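Local coordinates for protein beta-galacturonidase (Eisenbergiella tayi, PDB 6NCW) that acts as a beta-galacturonidase of glycoside hydrolase family 2, probably hydrolysing beta-linked galacturonides, at residues A[170-184]-A[198-212]. Numbering follows the deposited sequence.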
ATOM      1  N   ALA A 170      12.209  17.924  51.500  1.00 32.06           N
ATOM      2  CA  ALA A 170      11.043  17.077  51.297  1.00 30.21           C
ATOM      3  C   ALA A 170       9.810  17.733  51.905  1.00 36.59           C
ATOM      4  O   ALA A 170       9.882  18.343  52.970  1.00 35.16           O
ATOM      5  CB  ALA A 170      11.234  15.698  51.912  1.00 31.14           C
ATOM      6  N   GLU A 171       8.679  17.611  51.225  1.00 32.39           N
ATOM      7  CA  GLU A 171       7.424  18.162  51.706  1.00 30.42           C
ATOM      8  C   GLU A 171       6.386  17.068  51.557  1.00 36.72           C
ATOM      9  O   GLU A 171       6.312  16.415  50.511  1.00 35.04           O
ATOM     10  CB  GLU A 171       7.022  19.419  50.930  1.00 31.64           C
ATOM     11  CG  GLU A 171       5.748  20.093  51.429  1.00 39.77           C
ATOM     12  CD  GLU A 171       5.366  21.334  50.610  1.00 46.72           C
ATOM     13  OE1 GLU A 171       4.193  21.764  50.691  1.00 41.08           O
ATOM     14  OE2 GLU A 171       6.237  21.879  49.892  1.00 50.28           O
ATOM     15  N   ILE A 172       5.621  16.835  52.614  1.00 35.81           N
ATOM     16  CA  ILE A 172       4.682  15.730  52.658  1.00 33.97           C
ATOM     17  C   ILE A 172       3.329  16.269  53.061  1.00 37.76           C
ATOM     18  O   ILE A 172       3.235  17.121  53.949  1.00 39.44           O
ATOM     19  CB  ILE A 172       5.141  14.638  53.641  1.00 38.40           C
ATOM     20  CG1 ILE A 172       6.579  14.268  53.334  1.00 35.75           C
ATOM     21  CG2 ILE A 172       4.263  13.415  53.522  1.00 37.73           C
ATOM     22  CD1 ILE A 172       6.977  13.003  53.950  1.00 48.21           C
ATOM     23  N   CYS A 173       2.286  15.759  52.420  1.00 33.26           N
ATOM     24  CA  CYS A 173       0.915  16.144  52.701  1.00 33.96           C
ATOM     25  C   CYS A 173       0.196  14.968  53.351  1.00 34.95           C
ATOM     26  O   CYS A 173       0.204  13.859  52.808  1.00 33.23           O
ATOM     27  CB  CYS A 173       0.221  16.563  51.408  1.00 29.42           C
ATOM     28  SG  CYS A 173      -1.357  17.304  51.641  1.00 39.54           S
ATOM     29  N   VAL A 174      -0.401  15.198  54.523  1.00 35.86           N
ATOM     30  CA  VAL A 174      -1.104  14.155  55.265  1.00 31.58           C
ATOM     31  C   VAL A 174      -2.564  14.557  55.393  1.00 36.93           C
ATOM     32  O   VAL A 174      -2.882  15.718  55.674  1.00 35.01           O
ATOM     33  CB  VAL A 174      -0.486  13.908  56.658  1.00 34.55           C
ATOM     34  CG1 VAL A 174      -0.940  12.558  57.211  1.00 34.43           C
ATOM     35  CG2 VAL A 174       1.028  13.967  56.588  1.00 35.59           C
ATOM     36  N   ARG A 175      -3.452  13.595  55.175  1.00 34.95           N
ATOM     37  CA  ARG A 175      -4.886  13.812  55.290  1.00 38.14           C
ATOM     38  C   ARG A 175      -5.413  12.947  56.427  1.00 38.90           C
ATOM     39  O   ARG A 175      -5.201  11.726  56.442  1.00 35.45           O
ATOM     40  CB  ARG A 175      -5.603  13.487  53.981  1.00 39.54           C
ATOM     41  CG  ARG A 175      -7.109  13.698  54.003  1.00 38.72           C
ATOM     42  CD  ARG A 175      -7.614  13.688  52.577  1.00 41.74           C
ATOM     43  NE  ARG A 175      -9.058  13.516  52.455  1.00 42.39           N
ATOM     44  CZ  ARG A 175      -9.687  13.418  51.282  1.00 47.66           C
ATOM     45  NH1 ARG A 175      -8.994  13.483  50.144  1.00 42.83           N
ATOM     46  NH2 ARG A 175     -11.004  13.260  51.237  1.00 42.87           N
ATOM     47  N   ASN A 176      -6.080  13.583  57.380  1.00 40.61           N
ATOM     48  CA  ASN A 176      -6.716  12.901  58.498  1.00 38.36           C
ATOM     49  C   ASN A 176      -8.177  12.679  58.139  1.00 37.22           C
ATOM     50  O   ASN A 176      -8.888  13.633  57.810  1.00 40.58           O
ATOM     51  CB  ASN A 176      -6.580  13.730  59.777  1.00 44.53           C
ATOM     52  CG  ASN A 176      -7.356  13.144  60.948  1.00 45.42           C
ATOM     53  OD1 ASN A 176      -7.549  11.931  61.049  1.00 42.94           O
ATOM     54  ND2 ASN A 176      -7.818  14.012  61.829  1.00 48.56           N
ATOM     55  N   LEU A 177      -8.612  11.424  58.153  1.00 36.86           N
ATOM     56  CA  LEU A 177     -10.013  11.105  57.900  1.00 44.49           C
ATOM     57  C   LEU A 177     -10.826  10.964  59.185  1.00 47.62           C
ATOM     58  O   LEU A 177     -12.048  10.781  59.113  1.00 46.36           O
ATOM     59  CB  LEU A 177     -10.125   9.812  57.076  1.00 41.54           C
ATOM     60  CG  LEU A 177      -9.361   9.778  55.742  1.00 40.15           C
ATOM     61  CD1 LEU A 177      -9.161   8.348  55.309  1.00 37.38           C
ATOM     62  CD2 LEU A 177     -10.092  10.565  54.658  1.00 34.06           C
ATOM     63  N   SER A 178     -10.173  11.035  60.346  1.00 48.68           N
ATOM     64  CA  SER A 178     -10.850  10.972  61.637  1.00 53.96           C
ATOM     65  C   SER A 178     -11.416  12.333  62.023  1.00 54.35           C
ATOM     66  O   SER A 178     -10.822  13.379  61.742  1.00 54.16           O
ATOM     67  CB  SER A 178      -9.889  10.502  62.724  1.00 51.12           C
ATOM     68  OG  SER A 178     -10.526  10.544  63.991  1.00 64.10           O
ATOM     69  N   SER A 179     -12.579  12.314  62.685  1.00 57.35           N
ATOM     70  CA  SER A 179     -13.196  13.560  63.135  1.00 55.63           C
ATOM     71  C   SER A 179     -12.414  14.222  64.266  1.00 54.41           C
ATOM     72  O   SER A 179     -12.596  15.421  64.505  1.00 56.38           O
ATOM     73  CB  SER A 179     -14.643  13.316  63.571  1.00 55.41           C
ATOM     74  OG  SER A 179     -14.727  12.308  64.563  1.00 58.40           O
ATOM     75  N   GLY A 180     -11.533  13.487  64.945  1.00 52.64           N
ATOM     76  CA  GLY A 180     -10.748  14.035  66.027  1.00 54.59           C
ATOM     77  C   GLY A 180      -9.327  14.407  65.630  1.00 61.98           C
ATOM     78  O   GLY A 180      -8.808  13.973  64.603  1.00 59.36           O
ATOM     79  N   ARG A 181      -8.708  15.234  66.476  1.00 59.40           N
ATOM     80  CA  ARG A 181      -7.309  15.610  66.316  1.00 57.80           C
ATOM     81  C   ARG A 181      -6.427  14.365  66.273  1.00 60.18           C
ATOM     82  O   ARG A 181      -6.725  13.348  66.902  1.00 57.30           O
ATOM     83  CB  ARG A 181      -6.892  16.536  67.467  1.00 62.05           C
ATOM     84  CG  ARG A 181      -5.437  16.988  67.476  1.00 64.36           C
ATOM     85  CD  ARG A 181      -5.152  17.904  68.667  1.00 67.03           C
ATOM     86  NE  ARG A 181      -3.727  18.204  68.809  1.00 76.97           N
ATOM     87  CZ  ARG A 181      -2.861  17.444  69.476  1.00 71.88           C
ATOM     88  NH1 ARG A 181      -3.273  16.330  70.068  1.00 74.39           N
ATOM     89  NH2 ARG A 181      -1.580  17.796  69.553  1.00 65.59           N
ATOM     90  N   LEU A 182      -5.334  14.442  65.505  1.00 59.30           N
ATOM     91  CA  LEU A 182      -4.450  13.302  65.292  1.00 58.93           C
ATOM     92  C   LEU A 182      -2.991  13.712  65.471  1.00 53.19           C
ATOM     93  O   LEU A 182      -2.599  14.816  65.087  1.00 55.75           O
ATOM     94  CB  LEU A 182      -4.672  12.705  63.895  1.00 59.82           C
ATOM     95  CG  LEU A 182      -4.355  11.219  63.718  1.00 60.92           C
ATOM     96  CD1 LEU A 182      -5.555  10.470  63.130  1.00 56.37           C
ATOM     97  CD2 LEU A 182      -3.113  11.048  62.845  1.00 58.39           C
ATOM     98  N   ASP A 183      -2.196  12.817  66.057  1.00 52.65           N
ATOM     99  CA  ASP A 183      -0.785  13.048  66.351  1.00 53.24           C
ATOM    100  C   ASP A 183       0.046  11.921  65.765  1.00 52.94           C
ATOM    101  O   ASP A 183      -0.425  10.790  65.624  1.00 50.39           O
ATOM    102  CB  ASP A 183      -0.477  13.094  67.868  1.00 59.76           C
ATOM    103  CG  ASP A 183      -1.133  14.260  68.573  1.00 69.49           C
ATOM    104  OD1 ASP A 183      -1.201  15.361  67.980  1.00 71.77           O
ATOM    105  OD2 ASP A 183      -1.574  14.070  69.731  1.00 76.91           O
ATOM    106  N   GLY A 184       1.299  12.230  65.470  1.00 49.12           N
ATOM    107  CA  GLY A 184       2.214  11.229  64.968  1.00 45.02           C
ATOM    108  C   GLY A 184       3.431  11.892  64.356  1.00 47.99           C
ATOM    109  O   GLY A 184       3.665  13.089  64.531  1.00 46.56           O
ATOM    110  N   LEU A 198       9.501  14.088  60.661  1.00 41.78           N
ATOM    111  CA  LEU A 198       8.673  15.274  60.813  1.00 43.47           C
ATOM    112  C   LEU A 198       7.574  15.004  61.823  1.00 47.42           C
ATOM    113  O   LEU A 198       6.816  14.037  61.653  1.00 45.83           O
ATOM    114  CB  LEU A 198       8.062  15.674  59.474  1.00 43.33           C
ATOM    115  CG  LEU A 198       9.021  16.310  58.471  1.00 44.09           C
ATOM    116  CD1 LEU A 198       8.276  16.719  57.202  1.00 37.42           C
ATOM    117  CD2 LEU A 198       9.707  17.518  59.124  1.00 43.01           C
ATOM    118  N   PRO A 199       7.448  15.801  62.882  1.00 51.32           N
ATOM    119  CA  PRO A 199       6.295  15.641  63.776  1.00 46.04           C
ATOM    120  C   PRO A 199       5.036  16.197  63.129  1.00 45.23           C
ATOM    121  O   PRO A 199       5.045  17.277  62.536  1.00 46.87           O
ATOM    122  CB  PRO A 199       6.697  16.428  65.030  1.00 46.48           C
ATOM    123  CG  PRO A 199       7.719  17.427  64.550  1.00 52.01           C
ATOM    124  CD  PRO A 199       8.422  16.794  63.371  1.00 50.28           C
ATOM    125  N   ILE A 200       3.950  15.434  63.239  1.00 45.08           N
ATOM    126  CA  ILE A 200       2.685  15.727  62.571  1.00 48.08           C
ATOM    127  C   ILE A 200       1.634  16.002  63.634  1.00 48.72           C
ATOM    128  O   ILE A 200       1.501  15.232  64.593  1.00 44.02           O
ATOM    129  CB  ILE A 200       2.219  14.558  61.673  1.00 46.44           C
ATOM    130  CG1 ILE A 200       3.285  14.168  60.655  1.00 48.01           C
ATOM    131  CG2 ILE A 200       0.935  14.910  60.962  1.00 44.79           C
ATOM    132  CD1 ILE A 200       3.652  15.270  59.731  1.00 45.18           C
ATOM    133  N   VAL A 201       0.872  17.076  63.445  1.00 48.86           N
ATOM    134  CA  VAL A 201      -0.336  17.326  64.217  1.00 48.66           C
ATOM    135  C   VAL A 201      -1.421  17.785  63.253  1.00 49.28           C
ATOM    136  O   VAL A 201      -1.264  18.809  62.574  1.00 49.90           O
ATOM    137  CB  VAL A 201      -0.128  18.371  65.324  1.00 47.35           C
ATOM    138  CG1 VAL A 201      -1.473  18.761  65.907  1.00 55.55           C
ATOM    139  CG2 VAL A 201       0.779  17.816  66.409  1.00 54.59           C
ATOM    140  N   LEU A 202      -2.518  17.034  63.191  1.00 49.79           N
ATOM    141  CA  LEU A 202      -3.639  17.339  62.318  1.00 50.36           C
ATOM    142  C   LEU A 202      -4.907  17.461  63.147  1.00 54.58           C
ATOM    143  O   LEU A 202      -5.203  16.586  63.965  1.00 54.05           O
ATOM    144  CB  LEU A 202      -3.814  16.255  61.253  1.00 50.15           C
ATOM    145  CG  LEU A 202      -2.721  16.153  60.191  1.00 47.28           C
ATOM    146  CD1 LEU A 202      -2.789  14.806  59.519  1.00 38.53           C
ATOM    147  CD2 LEU A 202      -2.908  17.260  59.179  1.00 42.64           C
ATOM    148  N   GLU A 203      -5.651  18.541  62.929  1.00 54.15           N
ATOM    149  CA  GLU A 203      -6.989  18.646  63.486  1.00 53.99           C
ATOM    150  C   GLU A 203      -7.952  17.769  62.685  1.00 57.93           C
ATOM    151  O   GLU A 203      -7.651  17.325  61.570  1.00 57.18           O
ATOM    152  CB  GLU A 203      -7.451  20.110  63.499  1.00 56.15           C
ATOM    153  CG  GLU A 203      -6.541  21.051  64.321  1.00 60.08           C
ATOM    154  CD  GLU A 203      -6.503  20.705  65.818  1.00 69.25           C
ATOM    155  OE1 GLU A 203      -7.589  20.615  66.437  1.00 71.12           O
ATOM    156  OE2 GLU A 203      -5.391  20.514  66.378  1.00 66.51           O
ATOM    157  N   GLY A 204      -9.111  17.497  63.275  1.00 53.86           N
ATOM    158  CA  GLY A 204     -10.079  16.614  62.653  1.00 51.82           C
ATOM    159  C   GLY A 204     -10.380  16.929  61.200  1.00 54.33           C
ATOM    160  O   GLY A 204     -10.722  18.067  60.856  1.00 45.50           O
ATOM    161  N   GLU A 205     -10.238  15.922  60.334  1.00 52.41           N
ATOM    162  CA  GLU A 205     -10.554  16.041  58.910  1.00 49.06           C
ATOM    163  C   GLU A 205      -9.698  17.100  58.223  1.00 47.48           C
ATOM    164  O   GLU A 205     -10.129  17.734  57.258  1.00 50.29           O
ATOM    165  CB  GLU A 205     -12.043  16.336  58.697  1.00 49.88           C
ATOM    166  CG  GLU A 205     -12.938  15.651  59.719  1.00 56.90           C
ATOM    167  CD  GLU A 205     -14.147  14.997  59.103  1.00 63.68           C
ATOM    168  OE1 GLU A 205     -14.163  13.746  59.017  1.00 64.63           O
ATOM    169  OE2 GLU A 205     -15.076  15.734  58.700  1.00 70.59           O
ATOM    170  N   GLU A 206      -8.487  17.316  58.719  1.00 43.70           N
ATOM    171  CA  GLU A 206      -7.583  18.299  58.147  1.00 48.47           C
ATOM    172  C   GLU A 206      -6.621  17.612  57.187  1.00 47.92           C
ATOM    173  O   GLU A 206      -6.104  16.529  57.480  1.00 42.74           O
ATOM    174  CB  GLU A 206      -6.791  19.023  59.240  1.00 47.03           C
ATOM    175  CG  GLU A 206      -5.973  20.217  58.761  1.00 51.40           C
ATOM    176  CD  GLU A 206      -5.076  20.811  59.853  1.00 56.20           C
ATOM    177  OE1 GLU A 206      -4.475  21.886  59.610  1.00 58.20           O
ATOM    178  OE2 GLU A 206      -4.967  20.213  60.951  1.00 58.50           O
ATOM    179  N   GLU A 207      -6.393  18.243  56.037  1.00 46.10           N
ATOM    180  CA  GLU A 207      -5.272  17.917  55.170  1.00 41.67           C
ATOM    181  C   GLU A 207      -4.271  19.063  55.251  1.00 41.76           C
ATOM    182  O   GLU A 207      -4.648  20.227  55.087  1.00 42.75           O
ATOM    183  CB  GLU A 207      -5.725  17.690  53.723  1.00 41.81           C
ATOM    184  CG  GLU A 207      -4.572  17.385  52.774  1.00 41.06           C
ATOM    185  CD  GLU A 207      -5.006  16.966  51.377  1.00 50.96           C
ATOM    186  OE1 GLU A 207      -6.074  16.343  51.235  1.00 54.58           O
ATOM    187  OE2 GLU A 207      -4.264  17.256  50.412  1.00 61.09           O
ATOM    188  N   LYS A 208      -3.008  18.740  55.526  1.00 38.51           N
ATOM    189  CA  LYS A 208      -1.978  19.758  55.668  1.00 38.22           C
ATOM    190  C   LYS A 208      -0.633  19.169  55.267  1.00 38.59           C
ATOM    191  O   LYS A 208      -0.432  17.954  55.340  1.00 36.15           O
ATOM    192  CB  LYS A 208      -1.920  20.290  57.102  1.00 45.14           C
ATOM    193  CG  LYS A 208      -1.275  21.662  57.230  1.00 50.21           C
ATOM    194  CD  LYS A 208      -1.478  22.247  58.640  1.00 55.79           C
ATOM    195  CE  LYS A 208      -0.583  21.593  59.676  1.00 51.54           C
ATOM    196  NZ  LYS A 208       0.737  22.276  59.801  1.00 55.04           N
ATOM    197  N   SER A 209       0.281  20.036  54.824  1.00 34.12           N
ATOM    198  CA  SER A 209       1.625  19.614  54.463  1.00 36.04           C
ATOM    199  C   SER A 209       2.640  20.116  55.482  1.00 39.36           C
ATOM    200  O   SER A 209       2.415  21.098  56.194  1.00 35.83           O
ATOM    201  CB  SER A 209       2.019  20.086  53.053  1.00 36.98           C
ATOM    202  OG  SER A 209       1.475  21.356  52.735  1.00 39.02           O
ATOM    203  N   PHE A 210       3.761  19.400  55.546  1.00 37.39           N
ATOM    204  CA  PHE A 210       4.844  19.653  56.485  1.00 37.57           C
ATOM    205  C   PHE A 210       6.148  19.523  55.715  1.00 40.86           C
ATOM    206  O   PHE A 210       6.310  18.583  54.932  1.00 40.61           O
ATOM    207  CB  PHE A 210       4.800  18.668  57.663  1.00 36.81           C
ATOM    208  CG  PHE A 210       3.442  18.575  58.324  1.00 38.59           C
ATOM    209  CD1 PHE A 210       3.141  19.348  59.431  1.00 36.43           C
ATOM    210  CD2 PHE A 210       2.461  17.739  57.819  1.00 35.07           C
ATOM    211  CE1 PHE A 210       1.895  19.269  60.027  1.00 38.64           C
ATOM    212  CE2 PHE A 210       1.214  17.654  58.412  1.00 37.56           C
ATOM    213  CZ  PHE A 210       0.927  18.423  59.513  1.00 41.16           C
ATOM    214  N   SER A 211       7.062  20.466  55.907  1.00 39.26           N
ATOM    215  CA  SER A 211       8.313  20.475  55.162  1.00 40.96           C
ATOM    216  C   SER A 211       9.485  20.203  56.086  1.00 37.18           C
ATOM    217  O   SER A 211       9.488  20.623  57.245  1.00 41.97           O
ATOM    218  CB  SER A 211       8.533  21.806  54.444  1.00 38.21           C
ATOM    219  OG  SER A 211       7.620  21.953  53.377  1.00 44.15           O
ATOM    220  N   THR A 212      10.473  19.490  55.565  1.00 36.47           N
ATOM    221  CA  THR A 212      11.758  19.431  56.222  1.00 37.38           C
ATOM    222  C   THR A 212      12.571  20.674  55.877  1.00 37.28           C
ATOM    223  O   THR A 212      12.219  21.470  54.999  1.00 37.02           O
ATOM    224  CB  THR A 212      12.535  18.183  55.808  1.00 37.14           C
ATOM    225  OG1 THR A 212      13.116  18.391  54.506  1.00 35.88           O
ATOM    226  CG2 THR A 212      11.618  16.956  55.815  1.00 32.54           C
TER
HETATM  227  O   HOH W   1      -5.939  14.308  49.260  1.00 45.23           O
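The N176 side chain lies between two neighbouring loops, 177-181 and 203-206, each carrying the chain from one sheet to the other. With CG anti to the backbone N (chi1 174°), ND2 donates to G180 O within its own loop (2.9 Å) and weakly to E203 O across the contact, while OD1 accepts from S178 N, 61° out of the carbonyl plane, in an Asx turn. E205 N bonds to S178 O at 3.0 Å, and the E205 carboxylate forms a salt bridge with K103. Residues 203-206 make a type II beta turn closed by E206 N to E203 O and tied further by E203 N to E206 OE2 at 2.7 Å. Beyond the loops, 170-176 pairs antiparallel with 207-211 and 182-184 with 198-202, in the two facing sheets of the family 2 immunoglobulin-like beta-sandwich. Between them, V174 CG1 meets L202 CD1 at 3.7 Å, the side chains crossing at about a right angle, and I200 CD1 lies over one face of the F210 ring, offset toward its rim. On the other face of the first sheet, E207 OE2 comes within 3.2 Å of C173 SG, and a water in the guanidinium plane links R175 NH1 to E207 OE1. R181 NH1 forms a salt bridge with D183 OD2 of its own segment through a weak hydrogen bond, and NE a long one (3.7 Å) across to E203 OE2, at the guanidinium edge.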